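Local coordinates for protein pumilio homolog 23 (Arabidopsis thaliana, PDB 5WZJ) that recognises a specific 18S rRNA sequence through its superhelix of pumilio repeats and probably regulates translation and mRNA stability, at residues Ala515-Leu518 with Thr519-Glu522; Phe496-Leu499 with Ser500-Ser504; Ser453-Ala456 with Glu457-Thr460. All coordinates share one frame; numbering follows the deposited sequence.

How the contacts relate
All three contacts are local turns in the last two annotated pumilio repeats, and along the chain they come in series, with none nested in or crossing another. Contact 3 (453-460) comes first, in repeat 7, where the chain leaves helix 445-453 and starts helix 456-463. Contact 2 (496-504) follows in repeat 8, closing helix 496-501 and leading into helix 503-514, whose first turn meets the RNA. Contact 1 (515-522) then joins helix 503-514 to helix 518-530. Contacts 2 and 3 approach to about 5 Å between nearest atoms, and contacts 1 and 2 to about 6 Å, without touching. Contact 2 alone among them reaches a nucleotide.

Contact 1: Ala515-Leu518 with Thr519-Glu522; sequences ACNL and TLRE
An asparagine N-cap starts helix 518-530 of the eighth pumilio repeat: N517 turns its side-chain carbonyl back onto the first turn, and OD1 accepts from L520 N at 2.9 Å. The evidence for a well-formed cap is its straightness, an N-H...O angle of 165° with the donor nearly in line with the CG-OD1 bond. The torsion that allows this sets N517 CG between its own backbone N and carbonyl carbon (chi1 56°), which folds the amide over the helix start. The main chain of the same residue supplies the first helical acceptor, R521 N lying 2.9 Å from N517 O. One residue on, E522 N reaches L518 O at 2.9 Å and continues the pattern.

R521 lies along the other side of the turn. Its chain, extended from CG to NE, runs back past the loop, with CG 3.8 Å from C516 CB, and brings NE to 3.1 Å from C516 O. That bond is weak, its N-H...O angle being just 127°, and the guanidinium meets the carbonyl obliquely. The stronger partners lie outside the turn: NH1 binds Q564 OE1 and NH2 binds D514 O, while NE also has a weak bond to F513 O. The positive group therefore collects carbonyls at the C-terminal end of helix 503-514, where the helix dipole is likely to suit it, and links this turn to helix 557-565.

C516 is buried beside the turn, against I489 of helix 482-490. With SG beside its backbone N, the thiol is directed at the helix's first turn, and SG packs against L520 CB at 3.4 Å.

Contact 2: Phe496-Leu499 with Ser500-Ser504; sequences FGEL and SLHTS. With nucleotides of chain B.
S500 and G497 make the shortest polar contact of this turn: S500 OG donates to G497 O at 2.7 Å, returning to the preceding turn of helix 496-501. The hydroxyl reaches that oxygen because OG sits between the backbone N and the carbonyl carbon (chi1 73°). S500 N makes the regular helical bond to F496 O at 2.9 Å. G497 O also receives weak bonds from S500 N and L501 N, while L501 CG packs against it at 3.4 Å. Replacing S500 by alanine would probably cost G497 O its hydroxyl donor and leave it, within this turn, to the weak bonds from S500 N and L501 N.

Beyond S500 the helix frays. L501 N and H502 N make only weak bonds to E498 O, and H502 N another to L499 O. The imidazole supplements them: H502 ND1 points at E498 O, 3.3 Å away, with a nearly straight N-H...O angle of 173°. The oxygen lies in the ring plane at the ring edge, whereas the ND1 donor stands well above the plane of the E498 carbonyl. H502 is poorly ordered, which makes this bond less certain. Beside the ring runs the extended E498 side chain, whose OE1 is salt-bridged to K464. Farther back, L528 and L535 pack on the S500 side chain, and Q540 binds S500 O.

After the turn, S504 meets the RNA. Its OG, anti to the backbone N (chi1 166°), accepts from N2 of G2 of chain B at 3.0 Å, and T503 CG2 lies 4.1 Å from C5' of the same nucleotide. Because the hydroxyl accepts from the exocyclic 2-amino group, which adenine lacks, the contact is consistent with selection of guanine here.

Contact 3: Ser453-Ala456 with Glu457-Thr460; sequences SMKA and EYIT
K455 occupies the N-cap position, and helix 456-463 opens with two regular bonds, I459 N to K455 O at 3.0 Å (N-H...O 167°) and T460 N to A456 O at 2.8 Å.

The lysine side chain lies over the aromatic ring of Y458. Its CG is set between backbone N and carbonyl carbon (chi1 61°), and the extended remainder lays CE above the centre of one face, 3.5 Å from the Y458 centroid, a CH-pi contact. NZ overshoots the middle, so its cation-pi contact is off-centre, and it pairs only distantly with E457 OE2, at 3.7 Å in a long salt bridge. The E457 side chain runs alongside the lysine. On the buried side, M454 bends at chi3 so that CE rests on Y458 CB at 3.6 Å, while M454 CB meets I459 CG1, also at 3.6 Å. T460 OG1 donates to E457 O at 3.0 Å, from above the carbonyl plane.

Around this turn, which follows helix 445-453, the Y458 ring stacks with W419, K491 binds M454 O, and I459 packs against L488 of helix 482-490.

Contact 1: Ala515-Leu518 with Thr519-Glu522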
loop_
_atom_site.group_PDB
_atom_site.type_symbol
_atom_site.label_atom_id
_atom_site.label_comp_id
_atom_site.label_asym_id
_atom_site.label_seq_id
_atom_site.Cartn_x
_atom_site.Cartn_y
_atom_site.Cartn_z
ATOM N N ALA A 515 28.111 -0.827 -12.299
ATOM C CA ALA A 515 28.330 -2.119 -12.941
ATOM C C ALA A 515 29.389 -2.084 -14.046
ATOM O O ALA A 515 29.630 -3.120 -14.680
ATOM C CB ALA A 515 27.004 -2.645 -13.502
ATOM N N CYS A 516 30.043 -0.944 -14.273
ATOM C CA CYS A 516 30.952 -0.750 -15.395
ATOM C C CYS A 516 32.415 -0.894 -15.008
ATOM O O CYS A 516 32.811 -0.667 -13.862
ATOM C CB CYS A 516 30.770 0.640 -16.003
ATOM S SG CYS A 516 29.411 0.735 -17.080
ATOM N N ASN A 517 33.221 -1.224 -16.015
ATOM C CA ASN A 517 34.673 -1.140 -15.961
ATOM C C ASN A 517 35.114 0.321 -16.109
ATOM O O ASN A 517 34.300 1.214 -16.356
ATOM C CB ASN A 517 35.283 -2.017 -17.060
ATOM C CG ASN A 517 34.768 -1.655 -18.467
ATOM O OD1 ASN A 517 34.612 -0.483 -18.809
ATOM N ND2 ASN A 517 34.490 -2.676 -19.275
ATOM N N LEU A 518 36.426 0.564 -15.995
ATOM C CA LEU A 518 36.946 1.933 -16.056
ATOM C C LEU A 518 36.567 2.623 -17.360
ATOM O O LEU A 518 36.206 3.808 -17.361
ATOM C CB LEU A 518 38.470 1.944 -15.887
ATOM C CG LEU A 518 39.147 3.314 -16.089
ATOM C CD1 LEU A 518 38.574 4.365 -15.140
ATOM C CD2 LEU A 518 40.653 3.230 -15.927
ATOM N N THR A 519 36.638 1.899 -18.480
ATOM C CA THR A 519 36.376 2.510 -19.779
ATOM C C THR A 519 34.968 3.079 -19.852
ATOM O O THR A 519 34.767 4.213 -20.293
ATOM C CB THR A 519 36.581 1.485 -20.887
ATOM O OG1 THR A 519 37.932 1.021 -20.846
ATOM C CG2 THR A 519 36.294 2.113 -22.237
ATOM N N LEU A 520 33.974 2.303 -19.424
ATOM C CA LEU A 520 32.609 2.801 -19.518
ATOM C C LEU A 520 32.287 3.797 -18.405
ATOM O O LEU A 520 31.471 4.700 -18.616
ATOM C CB LEU A 520 31.630 1.629 -19.523
ATOM C CG LEU A 520 31.694 0.838 -20.843
ATOM C CD1 LEU A 520 31.085 -0.558 -20.694
ATOM C CD2 LEU A 520 31.038 1.609 -21.995
ATOM N N ARG A 521 32.920 3.666 -17.236
ATOM C CA ARG A 521 32.767 4.697 -16.210
ATOM C C ARG A 521 33.237 6.049 -16.716
ATOM O O ARG A 521 32.584 7.073 -16.479
ATOM C CB ARG A 521 33.538 4.316 -14.950
ATOM C CG ARG A 521 32.858 3.231 -14.165
ATOM C CD ARG A 521 33.537 3.004 -12.833
ATOM N NE ARG A 521 32.916 1.893 -12.136
ATOM C CZ ARG A 521 33.136 1.588 -10.863
ATOM N NH1 ARG A 521 33.971 2.319 -10.137
ATOM N NH2 ARG A 521 32.515 0.551 -10.320
ATOM N N GLU A 522 34.363 6.067 -17.427
ATOM C CA GLU A 522 34.857 7.308 -18.000
ATOM C C GLU A 522 33.904 7.854 -19.055
ATOM O O GLU A 522 33.660 9.065 -19.111
ATOM C CB GLU A 522 36.247 7.088 -18.591
ATOM C CG GLU A 522 36.855 8.358 -19.105
ATOM C CD GLU A 522 38.338 8.241 -19.369
ATOM O OE1 GLU A 522 38.898 7.127 -19.236
ATOM O OE2 GLU A 522 38.936 9.284 -19.708
#

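Contact 2: Phe496-Leu499 with Ser500-Ser504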
loop_
_atom_site.group_PDB
_atom_site.type_symbol
_atom_site.label_atom_id
_atom_site.label_comp_id
_atom_site.label_asym_id
_atom_site.label_seq_id
_atom_site.Cartn_x
_atom_site.Cartn_y
_atom_site.Cartn_z
ATOM N N PHE A 496 23.527 8.988 -21.544
ATOM C CA PHE A 496 23.634 9.097 -20.099
ATOM C C PHE A 496 23.387 10.523 -19.631
ATOM O O PHE A 496 22.859 10.724 -18.531
ATOM C CB PHE A 496 24.997 8.586 -19.634
ATOM C CG PHE A 496 25.143 7.095 -19.777
ATOM C CD1 PHE A 496 24.484 6.234 -18.903
ATOM C CD2 PHE A 496 25.909 6.553 -20.800
ATOM C CE1 PHE A 496 24.603 4.851 -19.028
ATOM C CE2 PHE A 496 26.036 5.157 -20.930
ATOM C CZ PHE A 496 25.379 4.313 -20.043
ATOM N N GLY A 497 23.741 11.517 -20.452
ATOM C CA GLY A 497 23.482 12.900 -20.073
ATOM C C GLY A 497 21.997 13.180 -19.913
ATOM O O GLY A 497 21.555 13.700 -18.885
ATOM N N GLU A 498 21.206 12.808 -20.925
ATOM C CA GLU A 498 19.762 13.007 -20.857
ATOM C C GLU A 498 19.146 12.200 -19.720
ATOM O O GLU A 498 18.271 12.697 -19.000
ATOM C CB GLU A 498 19.126 12.634 -22.196
ATOM C CG GLU A 498 17.653 12.981 -22.276
ATOM C CD GLU A 498 16.977 12.394 -23.500
ATOM O OE1 GLU A 498 17.693 11.990 -24.447
ATOM O OE2 GLU A 498 15.727 12.335 -23.507
ATOM N N LEU A 499 19.613 10.961 -19.521
ATOM C CA LEU A 499 19.086 10.135 -18.439
ATOM C C LEU A 499 19.337 10.763 -17.074
ATOM O O LEU A 499 18.487 10.671 -16.177
ATOM C CB LEU A 499 19.713 8.743 -18.491
ATOM C CG LEU A 499 19.073 7.714 -19.400
ATOM C CD1 LEU A 499 19.946 6.463 -19.402
ATOM C CD2 LEU A 499 17.671 7.410 -18.893
ATOM N N SER A 500 20.513 11.368 -16.879
ATOM C CA SER A 500 20.832 11.928 -15.569
ATOM C C SER A 500 19.875 13.049 -15.196
ATOM O O SER A 500 19.626 13.283 -14.005
ATOM C CB SER A 500 22.277 12.437 -15.541
ATOM O OG SER A 500 22.418 13.629 -16.298
ATOM N N LEU A 501 19.320 13.737 -16.197
ATOM C CA LEU A 501 18.380 14.821 -15.949
ATOM C C LEU A 501 17.005 14.308 -15.532
ATOM O O LEU A 501 16.269 15.027 -14.848
ATOM C CB LEU A 501 18.274 15.701 -17.193
ATOM C CG LEU A 501 19.627 16.189 -17.722
ATOM C CD1 LEU A 501 19.479 17.029 -18.985
ATOM C CD2 LEU A 501 20.371 16.964 -16.648
ATOM N N HIS A 502 16.642 13.085 -15.931
ATOM C CA HIS A 502 15.435 12.439 -15.424
ATOM C C HIS A 502 15.577 12.126 -13.940
ATOM O O HIS A 502 16.645 11.721 -13.467
ATOM C CB HIS A 502 15.149 11.132 -16.176
ATOM C CG HIS A 502 14.472 11.311 -17.502
ATOM N ND1 HIS A 502 15.128 11.794 -18.615
ATOM C CD2 HIS A 502 13.206 11.040 -17.899
ATOM C CE1 HIS A 502 14.291 11.827 -19.637
ATOM N NE2 HIS A 502 13.118 11.376 -19.229
ATOM N N THR A 503 14.480 12.293 -13.203
ATOM C CA THR A 503 14.469 11.903 -11.797
ATOM C C THR A 503 14.676 10.399 -11.646
ATOM O O THR A 503 15.463 9.946 -10.804
ATOM C CB THR A 503 13.148 12.323 -11.154
ATOM O OG1 THR A 503 12.761 13.617 -11.642
ATOM C CG2 THR A 503 13.288 12.364 -9.647
ATOM N N SER A 504 13.964 9.610 -12.456
ATOM C CA SER A 504 14.102 8.157 -12.412
ATOM C C SER A 504 15.391 7.713 -13.095
ATOM O O SER A 504 16.156 6.919 -12.535
ATOM C CB SER A 504 12.886 7.502 -13.073
ATOM O OG SER A 504 13.114 6.130 -13.352
ATOM P P G B 2 11.558 10.626 -4.225
ATOM O OP1 G B 2 10.227 11.194 -3.891
ATOM O OP2 G B 2 12.282 9.791 -3.236
ATOM O "O5'" G B 2 11.342 9.755 -5.542
ATOM C "C5'" G B 2 11.136 10.375 -6.803
ATOM C "C4'" G B 2 10.996 9.344 -7.896
ATOM O "O4'" G B 2 12.241 8.636 -8.083
ATOM C "C3'" G B 2 9.970 8.251 -7.642
ATOM O "O3'" G B 2 8.680 8.696 -8.029
ATOM C "C2'" G B 2 10.478 7.070 -8.481
ATOM O "O2'" G B 2 9.914 7.100 -9.786
ATOM C "C1'" G B 2 11.989 7.350 -8.586
ATOM N N9 G B 2 12.851 6.370 -7.897
ATOM C C8 G B 2 13.083 6.139 -6.556
ATOM N N7 G B 2 13.947 5.171 -6.345
ATOM C C5 G B 2 14.303 4.745 -7.626
ATOM C C6 G B 2 15.194 3.728 -8.070
ATOM O O6 G B 2 15.878 2.959 -7.392
ATOM N N1 G B 2 15.240 3.644 -9.461
ATOM C C2 G B 2 14.520 4.427 -10.324
ATOM N N2 G B 2 14.696 4.208 -11.630
ATOM N N3 G B 2 13.691 5.384 -9.931
ATOM C C4 G B 2 13.637 5.478 -8.583
#

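Contact 3: Ser453-Ala456 with Glu457-Thr460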
loop_
_atom_site.group_PDB
_atom_site.type_symbol
_atom_site.label_atom_id
_atom_site.label_comp_id
_atom_site.label_asym_id
_atom_site.label_seq_id
_atom_site.Cartn_x
_atom_site.Cartn_y
_atom_site.Cartn_z
ATOM N N SER A 453 18.908 -8.032 -26.358
ATOM C CA SER A 453 18.823 -7.924 -27.816
ATOM C C SER A 453 18.154 -6.650 -28.288
ATOM O O SER A 453 18.309 -6.299 -29.459
ATOM C CB SER A 453 18.032 -9.092 -28.417
ATOM O OG SER A 453 18.747 -10.303 -28.270
ATOM N N MET A 454 17.365 -5.990 -27.440
ATOM C CA MET A 454 16.620 -4.818 -27.883
ATOM C C MET A 454 17.581 -3.773 -28.436
ATOM O O MET A 454 18.691 -3.596 -27.926
ATOM C CB MET A 454 15.795 -4.226 -26.729
ATOM C CG MET A 454 14.556 -5.043 -26.354
ATOM S SD MET A 454 13.805 -4.461 -24.811
ATOM C CE MET A 454 13.574 -2.725 -25.154
ATOM N N LYS A 455 17.158 -3.094 -29.498
ATOM C CA LYS A 455 18.052 -2.144 -30.132
ATOM C C LYS A 455 18.204 -0.910 -29.251
ATOM O O LYS A 455 17.387 -0.640 -28.362
ATOM C CB LYS A 455 17.544 -1.767 -31.525
ATOM C CG LYS A 455 16.175 -1.114 -31.533
ATOM C CD LYS A 455 15.706 -0.872 -32.968
ATOM C CE LYS A 455 14.297 -0.309 -33.003
ATOM N NZ LYS A 455 13.824 -0.047 -34.395
ATOM N N ALA A 456 19.278 -0.160 -29.514
ATOM C CA ALA A 456 19.674 0.941 -28.640
ATOM C C ALA A 456 18.524 1.904 -28.383
ATOM O O ALA A 456 18.297 2.319 -27.239
ATOM C CB ALA A 456 20.876 1.685 -29.247
ATOM N N GLU A 457 17.756 2.247 -29.418
ATOM C CA GLU A 457 16.722 3.257 -29.204
ATOM C C GLU A 457 15.606 2.742 -28.296
ATOM O O GLU A 457 15.068 3.505 -27.481
ATOM C CB GLU A 457 16.169 3.749 -30.537
ATOM C CG GLU A 457 15.506 2.708 -31.381
ATOM C CD GLU A 457 15.019 3.287 -32.695
ATOM O OE1 GLU A 457 13.989 4.007 -32.679
ATOM O OE2 GLU A 457 15.684 3.036 -33.731
ATOM N N TYR A 458 15.241 1.459 -28.410
ATOM C CA TYR A 458 14.237 0.905 -27.500
ATOM C C TYR A 458 14.764 0.821 -26.065
ATOM O O TYR A 458 14.030 1.112 -25.112
ATOM C CB TYR A 458 13.792 -0.484 -27.967
ATOM C CG TYR A 458 12.916 -0.527 -29.217
ATOM C CD1 TYR A 458 12.416 0.632 -29.800
ATOM C CD2 TYR A 458 12.579 -1.749 -29.796
ATOM C CE1 TYR A 458 11.614 0.574 -30.944
ATOM C CE2 TYR A 458 11.780 -1.820 -30.921
ATOM C CZ TYR A 458 11.300 -0.659 -31.492
ATOM O OH TYR A 458 10.506 -0.752 -32.613
ATOM N N ILE A 459 16.031 0.415 -25.889
ATOM C CA ILE A 459 16.613 0.335 -24.549
ATOM C C ILE A 459 16.712 1.720 -23.913
ATOM O O ILE A 459 16.451 1.884 -22.716
ATOM C CB ILE A 459 17.985 -0.370 -24.596
ATOM C CG1 ILE A 459 17.810 -1.861 -24.887
ATOM C CG2 ILE A 459 18.718 -0.212 -23.281
ATOM C CD1 ILE A 459 19.124 -2.678 -24.891
ATOM N N THR A 460 17.098 2.740 -24.688
ATOM C CA THR A 460 17.155 4.082 -24.106
ATOM C C THR A 460 15.758 4.596 -23.783
ATOM O O THR A 460 15.547 5.218 -22.735
ATOM C CB THR A 460 17.881 5.062 -25.035
ATOM O OG1 THR A 460 17.125 5.224 -26.232
ATOM C CG2 THR A 460 19.251 4.547 -25.390
#